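PDB 6U1P: Low molecular weight phosphotyrosine protein phosphatase from Vibrio cholerae, which probably removes phosphate from phosphotyrosine in proteins, as other low molecular weight tyrosine phosphatases do. Local coordinates for residues K55-L60 with Y65-N70; I25-I30 with Q38-G43; Q78-H83 with L98-A103. All coordinates share one frame; numbering follows the deposited sequence.

The three contacts follow one another along the chain without overlap: contact 2 closes before contact 1 opens, and contact 1 before contact 3. Contact 2 packs helix 18-32 on the edge strand 37-43 of the parallel sheet. Contact 1, centred about 12 Å from the centre of contact 2, folds the loop after helix 54-62 back on that helix, and the two touch where Leu60 and Tyr65 meet Ile25. Contact 3 stands apart, its centre about 18 Å from contact 2 and about 27 Å from contact 1, joining helix 77-82 to the 98-103 segment. Contacts 1 and 2 lie on the side of the phosphatase domain that meets the second subunit, whereas no other chain of the assembly touches contact 3.

Contact 1. Residues K55-L60 with Y65-N70; sequences KALQAL and YHPMVN
The carbonyl oxygen of Leu60 accepts a hydrogen bond from the amide of Tyr65, N to O 2.9 Å, with an N-H...O angle of 147° and the donor tilted 35° from the carbonyl plane. The same oxygen lies at the edge of the Tyr65 ring, in its plane, with CD2 of Tyr65 3.8 Å from O of Leu60. Beside this bond the two CB atoms of Leu60 and Tyr65 stand 4.1 Å apart. Further along, Leu57 reaches the chain with one branch: its CD2 is 3.6 Å from CB of Pro67 and 3.7 Å from CG1 of Val69. A chi1 of -61° sets CG of Leu57 opposite its carbonyl carbon, and the methyl then spans both partners. Pro67 is the centre of an inverse gamma turn, and its CB is also met by CD1 of Leu60 at 4.3 Å. Leu60 and Tyr65 continue onto Ile25 of helix 18-32, while the Tyr65 hydroxyl hydrogen-bonds Glu142 of the second subunit and, weakly, Lys29 of its own chain. The chemistry implies a division of labour: one backbone bond ties the returning chain to helix 54-62, aliphatic contacts hold the rest, and the phenol links the contact to the dimer interface.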
# COMPACT_ATOMS: atom_id res chain seq x y z
N LYS B 55 5.45 -3.45 3.99
CA LYS B 55 5.87 -2.15 3.47
C LYS B 55 6.33 -1.23 4.59
O LYS B 55 7.22 -0.39 4.39
CB LYS B 55 4.74 -1.48 2.71
CG LYS B 55 4.08 -2.34 1.66
CD LYS B 55 2.71 -1.75 1.37
CE LYS B 55 2.82 -0.56 0.43
NZ LYS B 55 2.77 -0.96 -1.02
N ALA B 56 5.80 -1.41 5.80
CA ALA B 56 6.37 -0.72 6.95
C ALA B 56 7.80 -1.17 7.18
O ALA B 56 8.68 -0.36 7.46
CB ALA B 56 5.51 -0.94 8.20
N LEU B 57 8.04 -2.48 7.08
CA LEU B 57 9.37 -2.98 7.40
C LEU B 57 10.40 -2.52 6.37
O LEU B 57 11.54 -2.21 6.72
CB LEU B 57 9.34 -4.51 7.50
CG LEU B 57 8.38 -4.98 8.60
CD1 LEU B 57 8.35 -6.48 8.67
CD2 LEU B 57 8.78 -4.36 9.94
N GLN B 58 10.00 -2.47 5.10
CA GLN B 58 10.96 -2.07 4.07
C GLN B 58 11.32 -0.59 4.20
O GLN B 58 12.48 -0.22 4.00
CB GLN B 58 10.41 -2.36 2.67
CG GLN B 58 11.26 -1.76 1.51
CD GLN B 58 12.58 -2.50 1.24
OE1 GLN B 58 13.67 -1.96 1.49
NE2 GLN B 58 12.49 -3.72 0.73
N ALA B 59 10.35 0.25 4.56
CA ALA B 59 10.67 1.65 4.78
C ALA B 59 11.66 1.81 5.94
O ALA B 59 12.60 2.60 5.85
CB ALA B 59 9.38 2.45 5.01
N LEU B 60 11.52 1.00 6.99
CA LEU B 60 12.51 1.06 8.07
C LEU B 60 13.90 0.66 7.58
O LEU B 60 14.90 1.29 7.94
CB LEU B 60 12.10 0.18 9.24
CG LEU B 60 10.88 0.64 10.04
CD1 LEU B 60 10.42 -0.44 10.97
CD2 LEU B 60 11.16 1.88 10.86
N TYR B 65 17.26 1.19 9.68
CA TYR B 65 16.83 0.43 10.84
C TYR B 65 16.70 -1.06 10.54
O TYR B 65 16.33 -1.47 9.44
CB TYR B 65 15.49 0.93 11.36
CG TYR B 65 15.56 2.33 11.86
CD1 TYR B 65 15.91 2.59 13.18
CD2 TYR B 65 15.31 3.39 11.02
CE1 TYR B 65 16.00 3.89 13.64
CE2 TYR B 65 15.39 4.68 11.48
CZ TYR B 65 15.73 4.92 12.79
OH TYR B 65 15.80 6.21 13.23
N HIS B 66 17.02 -1.88 11.53
CA HIS B 66 16.88 -3.32 11.41
C HIS B 66 15.54 -3.74 11.99
O HIS B 66 15.38 -3.73 13.22
CB HIS B 66 18.01 -4.04 12.12
CG HIS B 66 17.93 -5.53 12.00
ND1 HIS B 66 18.10 -6.19 10.80
CD2 HIS B 66 17.66 -6.48 12.93
CE1 HIS B 66 17.95 -7.49 11.00
NE2 HIS B 66 17.68 -7.69 12.27
N PRO B 67 14.57 -4.11 11.18
CA PRO B 67 13.23 -4.43 11.72
C PRO B 67 13.16 -5.85 12.28
O PRO B 67 12.65 -6.80 11.66
CB PRO B 67 12.33 -4.26 10.49
CG PRO B 67 13.21 -4.62 9.32
CD PRO B 67 14.65 -4.36 9.73
N MET B 68 13.61 -6.03 13.52
CA MET B 68 13.35 -7.28 14.23
C MET B 68 12.12 -7.03 15.08
O MET B 68 12.13 -6.13 15.91
CB MET B 68 14.52 -7.73 15.08
CG MET B 68 14.13 -8.74 16.11
SD MET B 68 15.53 -9.67 16.70
CE MET B 68 16.42 -8.42 17.59
N VAL B 69 11.04 -7.78 14.84
CA VAL B 69 9.69 -7.30 15.13
C VAL B 69 8.96 -8.27 16.04
O VAL B 69 9.03 -9.50 15.87
CB VAL B 69 8.86 -7.04 13.86
CG1 VAL B 69 9.22 -5.71 13.31
CG2 VAL B 69 9.09 -8.14 12.81
N ASN B 70 8.24 -7.71 16.99
CA ASN B 70 7.33 -8.50 17.79
C ASN B 70 6.04 -8.81 17.03
O ASN B 70 5.66 -8.09 16.11
CB ASN B 70 7.05 -7.78 19.09
CG ASN B 70 8.22 -7.88 20.04
OD1 ASN B 70 8.55 -8.97 20.50
ND2 ASN B 70 8.91 -6.76 20.26

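Contact 2. Residues I25-I30 with Q38-G43; sequences ILRDKI and QVRSAG
Apolar contacts between helix 25-30 and strand 38-43 converge on Val39, whose two methyls divide the helix between them. CG2 of Val39 meets CD1 of Leu26 at 4.1 Å, the two side chains crossing at about a right angle. CG1 of Val39 lies 4.0 Å from CB of Arg27 and 4.3 Å from CD1 of Ile30. With chi1 at 53°, this methyl sits between the backbone N and carbonyl carbon of Val39, directed at the helix backbone. The polar part belongs to Arg27, whose chain runs extended from the helix and bends at chi3, placing NH2 of Arg27 2.9 Å from O of Val39. As modelled, the same nitrogen stands over one face of the Arg40 guanidinium, but that group is set too close to the carbonyl of Val39 for its exact placement to be trusted. Both arginines gather at Glu23: NH2 of Arg27 makes a salt bridge to its OE2, and the Arg40 side chain touches it, so the carboxylate probably balances the neighbouring positive charges. In the fold, this is the second half of the beta-alpha-beta unit 6-12, 18-32, 37-43: the segments 25-30 and 38-43 run antiparallel, their axes 173° apart in direction and 8.3 Å at closest approach. Leu26 and Val39 also touch strand 6-12, the next strand of the parallel sheet, while Ile25 and Leu26 pack on Ala145 of the second subunit.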
# COMPACT_ATOMS: atom_id res chain seq x y z
N ILE B 25 12.07 2.15 15.86
CA ILE B 25 12.88 3.37 15.86
C ILE B 25 13.22 3.80 17.28
O ILE B 25 14.38 4.13 17.58
CB ILE B 25 12.17 4.48 15.07
CG1 ILE B 25 12.05 4.05 13.59
CG2 ILE B 25 12.94 5.80 15.19
CD1 ILE B 25 11.22 4.96 12.70
N LEU B 26 12.24 3.77 18.19
CA LEU B 26 12.52 4.11 19.58
C LEU B 26 13.57 3.17 20.17
O LEU B 26 14.56 3.62 20.76
CB LEU B 26 11.24 4.06 20.42
CG LEU B 26 10.39 5.31 20.27
CD1 LEU B 26 9.03 5.12 20.90
CD2 LEU B 26 11.11 6.50 20.89
N ARG B 27 13.38 1.86 19.98
CA ARG B 27 14.32 0.89 20.54
C ARG B 27 15.75 1.21 20.12
O ARG B 27 16.66 1.22 20.96
CB ARG B 27 13.93 -0.52 20.09
CG ARG B 27 14.94 -1.58 20.52
CD ARG B 27 14.41 -2.99 20.27
NE ARG B 27 13.21 -3.22 21.07
CZ ARG B 27 12.01 -3.53 20.57
NH1 ARG B 27 11.85 -3.65 19.25
NH2 ARG B 27 10.99 -3.69 21.39
N ASP B 28 15.95 1.53 18.85
CA ASP B 28 17.28 1.84 18.33
C ASP B 28 17.85 3.09 18.99
O ASP B 28 19.01 3.11 19.43
CB ASP B 28 17.18 2.02 16.82
CG ASP B 28 18.48 2.43 16.19
OD1 ASP B 28 18.91 3.58 16.38
OD2 ASP B 28 19.06 1.60 15.47
N LYS B 29 17.05 4.16 19.06
CA LYS B 29 17.57 5.39 19.63
C LYS B 29 17.82 5.22 21.12
O LYS B 29 18.76 5.81 21.67
CB LYS B 29 16.62 6.55 19.34
CG LYS B 29 16.41 6.75 17.84
CD LYS B 29 16.19 8.19 17.48
CE LYS B 29 16.48 8.42 16.02
NZ LYS B 29 17.66 7.62 15.55
N ILE B 30 17.01 4.40 21.78
CA ILE B 30 17.28 4.09 23.18
C ILE B 30 18.63 3.40 23.30
O ILE B 30 19.45 3.74 24.16
CB ILE B 30 16.14 3.24 23.77
CG1 ILE B 30 14.88 4.09 23.94
CG2 ILE B 30 16.56 2.64 25.09
CD1 ILE B 30 13.61 3.30 24.01
N GLN B 38 12.36 0.21 28.05
CA GLN B 38 11.89 -0.75 27.07
C GLN B 38 10.60 -0.25 26.43
O GLN B 38 9.87 0.58 27.00
CB GLN B 38 11.72 -2.16 27.65
CG GLN B 38 10.86 -2.28 28.89
CD GLN B 38 10.62 -3.74 29.25
OE1 GLN B 38 11.35 -4.63 28.80
NE2 GLN B 38 9.60 -3.99 30.07
N VAL B 39 10.35 -0.72 25.21
CA VAL B 39 9.27 -0.21 24.40
C VAL B 39 8.56 -1.37 23.72
O VAL B 39 9.20 -2.32 23.27
CB VAL B 39 9.80 0.84 23.39
CG1 VAL B 39 10.96 0.27 22.58
CG2 VAL B 39 8.68 1.35 22.47
N ARG B 40 7.24 -1.29 23.65
CA ARG B 40 6.43 -2.20 22.84
C ARG B 40 5.38 -1.38 22.10
O ARG B 40 5.27 -0.16 22.27
CB ARG B 40 5.69 -3.28 23.65
CG ARG B 40 6.54 -4.08 24.58
CD ARG B 40 7.64 -4.83 23.85
NE ARG B 40 8.91 -4.43 24.44
CZ ARG B 40 10.06 -5.10 24.33
NH1 ARG B 40 10.14 -6.21 23.61
NH2 ARG B 40 11.13 -4.62 24.93
N SER B 41 4.61 -2.07 21.28
CA SER B 41 3.58 -1.47 20.47
C SER B 41 2.35 -2.37 20.49
O SER B 41 2.43 -3.57 20.79
CB SER B 41 4.05 -1.23 19.03
OG SER B 41 4.27 -2.46 18.38
N ALA B 42 1.20 -1.79 20.15
CA ALA B 42 -0.06 -2.51 20.16
C ALA B 42 -1.08 -1.72 19.34
O ALA B 42 -0.89 -0.52 19.08
CB ALA B 42 -0.58 -2.73 21.60
N GLY B 43 -2.16 -2.39 18.97
CA GLY B 43 -3.23 -1.78 18.20
C GLY B 43 -4.50 -1.72 19.04
O GLY B 43 -4.68 -2.50 19.98

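Contact 3. Residues Q78-H83 with L98-A103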
# COMPACT_ATOMS: atom_id res chain seq x y z
N GLN B 78 -4.01 -4.61 31.42
CA GLN B 78 -2.73 -4.60 32.11
C GLN B 78 -1.75 -3.61 31.51
O GLN B 78 -0.84 -3.13 32.21
CB GLN B 78 -2.13 -6.01 32.11
CG GLN B 78 -1.12 -6.24 33.22
CD GLN B 78 -1.75 -6.21 34.60
OE1 GLN B 78 -2.98 -6.22 34.73
NE2 GLN B 78 -0.92 -6.16 35.63
N ASP B 79 -1.89 -3.30 30.22
CA ASP B 79 -1.01 -2.33 29.58
C ASP B 79 -1.11 -0.96 30.25
O ASP B 79 -0.10 -0.26 30.40
CB ASP B 79 -1.32 -2.23 28.09
CG ASP B 79 -0.84 -3.44 27.29
OD1 ASP B 79 0.22 -4.02 27.62
OD2 ASP B 79 -1.53 -3.83 26.32
N PHE B 80 -2.33 -0.55 30.65
CA PHE B 80 -2.50 0.74 31.31
C PHE B 80 -1.85 0.78 32.69
O PHE B 80 -1.47 1.85 33.16
CB PHE B 80 -3.98 1.08 31.44
CG PHE B 80 -4.70 1.16 30.12
CD1 PHE B 80 -4.34 2.11 29.18
CD2 PHE B 80 -5.75 0.30 29.83
CE1 PHE B 80 -5.00 2.19 27.96
CE2 PHE B 80 -6.41 0.37 28.63
CZ PHE B 80 -6.04 1.31 27.68
N ILE B 81 -1.71 -0.37 33.34
CA ILE B 81 -1.05 -0.43 34.64
C ILE B 81 0.45 -0.63 34.49
O ILE B 81 1.25 0.08 35.11
CB ILE B 81 -1.68 -1.55 35.49
CG1 ILE B 81 -3.20 -1.42 35.54
CG2 ILE B 81 -1.07 -1.55 36.89
CD1 ILE B 81 -3.92 -2.72 35.81
N GLU B 82 0.84 -1.58 33.64
CA GLU B 82 2.24 -2.00 33.60
C GLU B 82 3.14 -0.96 32.95
O GLU B 82 4.32 -0.86 33.31
CB GLU B 82 2.36 -3.34 32.87
CG GLU B 82 3.74 -3.99 32.94
CD GLU B 82 3.85 -5.07 34.02
OE1 GLU B 82 2.80 -5.52 34.54
OE2 GLU B 82 4.99 -5.48 34.35
N HIS B 83 2.61 -0.16 32.03
CA HIS B 83 3.41 0.76 31.24
C HIS B 83 3.44 2.15 31.88
O HIS B 83 2.44 2.62 32.43
CB HIS B 83 2.88 0.86 29.82
CG HIS B 83 3.11 -0.36 28.99
ND1 HIS B 83 4.37 -0.83 28.69
CD2 HIS B 83 2.24 -1.21 28.40
CE1 HIS B 83 4.26 -1.91 27.94
NE2 HIS B 83 2.98 -2.16 27.74
N LEU B 98 -8.38 6.44 25.74
CA LEU B 98 -9.05 7.15 26.82
C LEU B 98 -10.42 6.55 27.10
O LEU B 98 -10.85 6.47 28.26
CB LEU B 98 -9.20 8.63 26.46
CG LEU B 98 -7.99 9.57 26.48
CD1 LEU B 98 -8.29 10.81 25.64
CD2 LEU B 98 -7.60 9.96 27.91
N ASP B 99 -11.10 6.10 26.05
CA ASP B 99 -12.41 5.48 26.17
C ASP B 99 -12.39 4.30 27.13
O ASP B 99 -13.38 4.04 27.82
CB ASP B 99 -12.87 5.04 24.78
CG ASP B 99 -14.31 4.59 24.74
OD1 ASP B 99 -14.57 3.41 25.04
OD2 ASP B 99 -15.18 5.42 24.39
N ILE B 100 -11.26 3.59 27.20
CA ILE B 100 -11.14 2.34 27.95
C ILE B 100 -10.06 2.41 29.02
O ILE B 100 -9.74 1.39 29.63
CB ILE B 100 -10.90 1.15 27.00
CG1 ILE B 100 -9.61 1.38 26.20
CG2 ILE B 100 -12.10 0.94 26.09
CD1 ILE B 100 -9.15 0.16 25.42
N CYS B 101 -9.47 3.58 29.24
CA CYS B 101 -8.41 3.71 30.24
C CYS B 101 -8.99 4.08 31.60
O CYS B 101 -9.63 5.12 31.73
CB CYS B 101 -7.40 4.76 29.82
SG CYS B 101 -6.02 4.88 30.95
N PRO B 102 -8.76 3.27 32.63
CA PRO B 102 -9.20 3.65 33.97
C PRO B 102 -8.53 4.94 34.43
O PRO B 102 -7.37 5.21 34.09
CB PRO B 102 -8.80 2.45 34.83
CG PRO B 102 -7.78 1.73 34.06
CD PRO B 102 -8.15 1.93 32.62
N ALA B 103 -9.28 5.73 35.21
CA ALA B 103 -8.91 7.11 35.52
C ALA B 103 -7.57 7.23 36.23
O ALA B 103 -6.89 8.25 36.09
CB ALA B 103 -10.00 7.75 36.38
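The backbones of Phe80, on helix 77-82, and Cys101, in the 98-103 segment, come to a CA-CA distance of 6.7 Å, with no hydrogen bond crossing between the segments. Contact therefore rests on the Phe80 ring. One face of it is covered by Cys101: the CA of Cys101 stands 4.1 Å from the ring centroid of Phe80 and only 7° off the ring normal, a CH-pi contact over the centre. The sulfur is displaced from that axis, 32° off the normal, and approaches the rim in an oblique sulfur-aromatic contact, with SG of Cys101 3.7 Å from CD1 of Phe80. A chi1 of -176° turns SG of Cys101 opposite its own backbone N, along the side of the ring nearest CG and CD1. At the far end of the ring, CZ of Phe80 is 3.9 Å from CG1 of Ile100, whose side chain crosses the phenyl at about a right angle. CE2 of Phe80 also lies 3.6 Å from O of Ile100; that carbonyl accepts a hydrogen bond from NE2 of Gln77. Pro102 adds to the same side, its CD 4.0 Å from CD2 of Phe80, in an oblique approach. Ile100, Cys101 and Pro102, three consecutive residues, thus all meet the buried ring from the same side. Around the ring, Phe80 also touches His105, and Cys101 packs against Leu109 of strand 109-111, the outermost strand on that side of the sheet; nearby, Asp79 and His83 rest on Leu9 of strand 6-12, bringing helix 77-82 against the sheet.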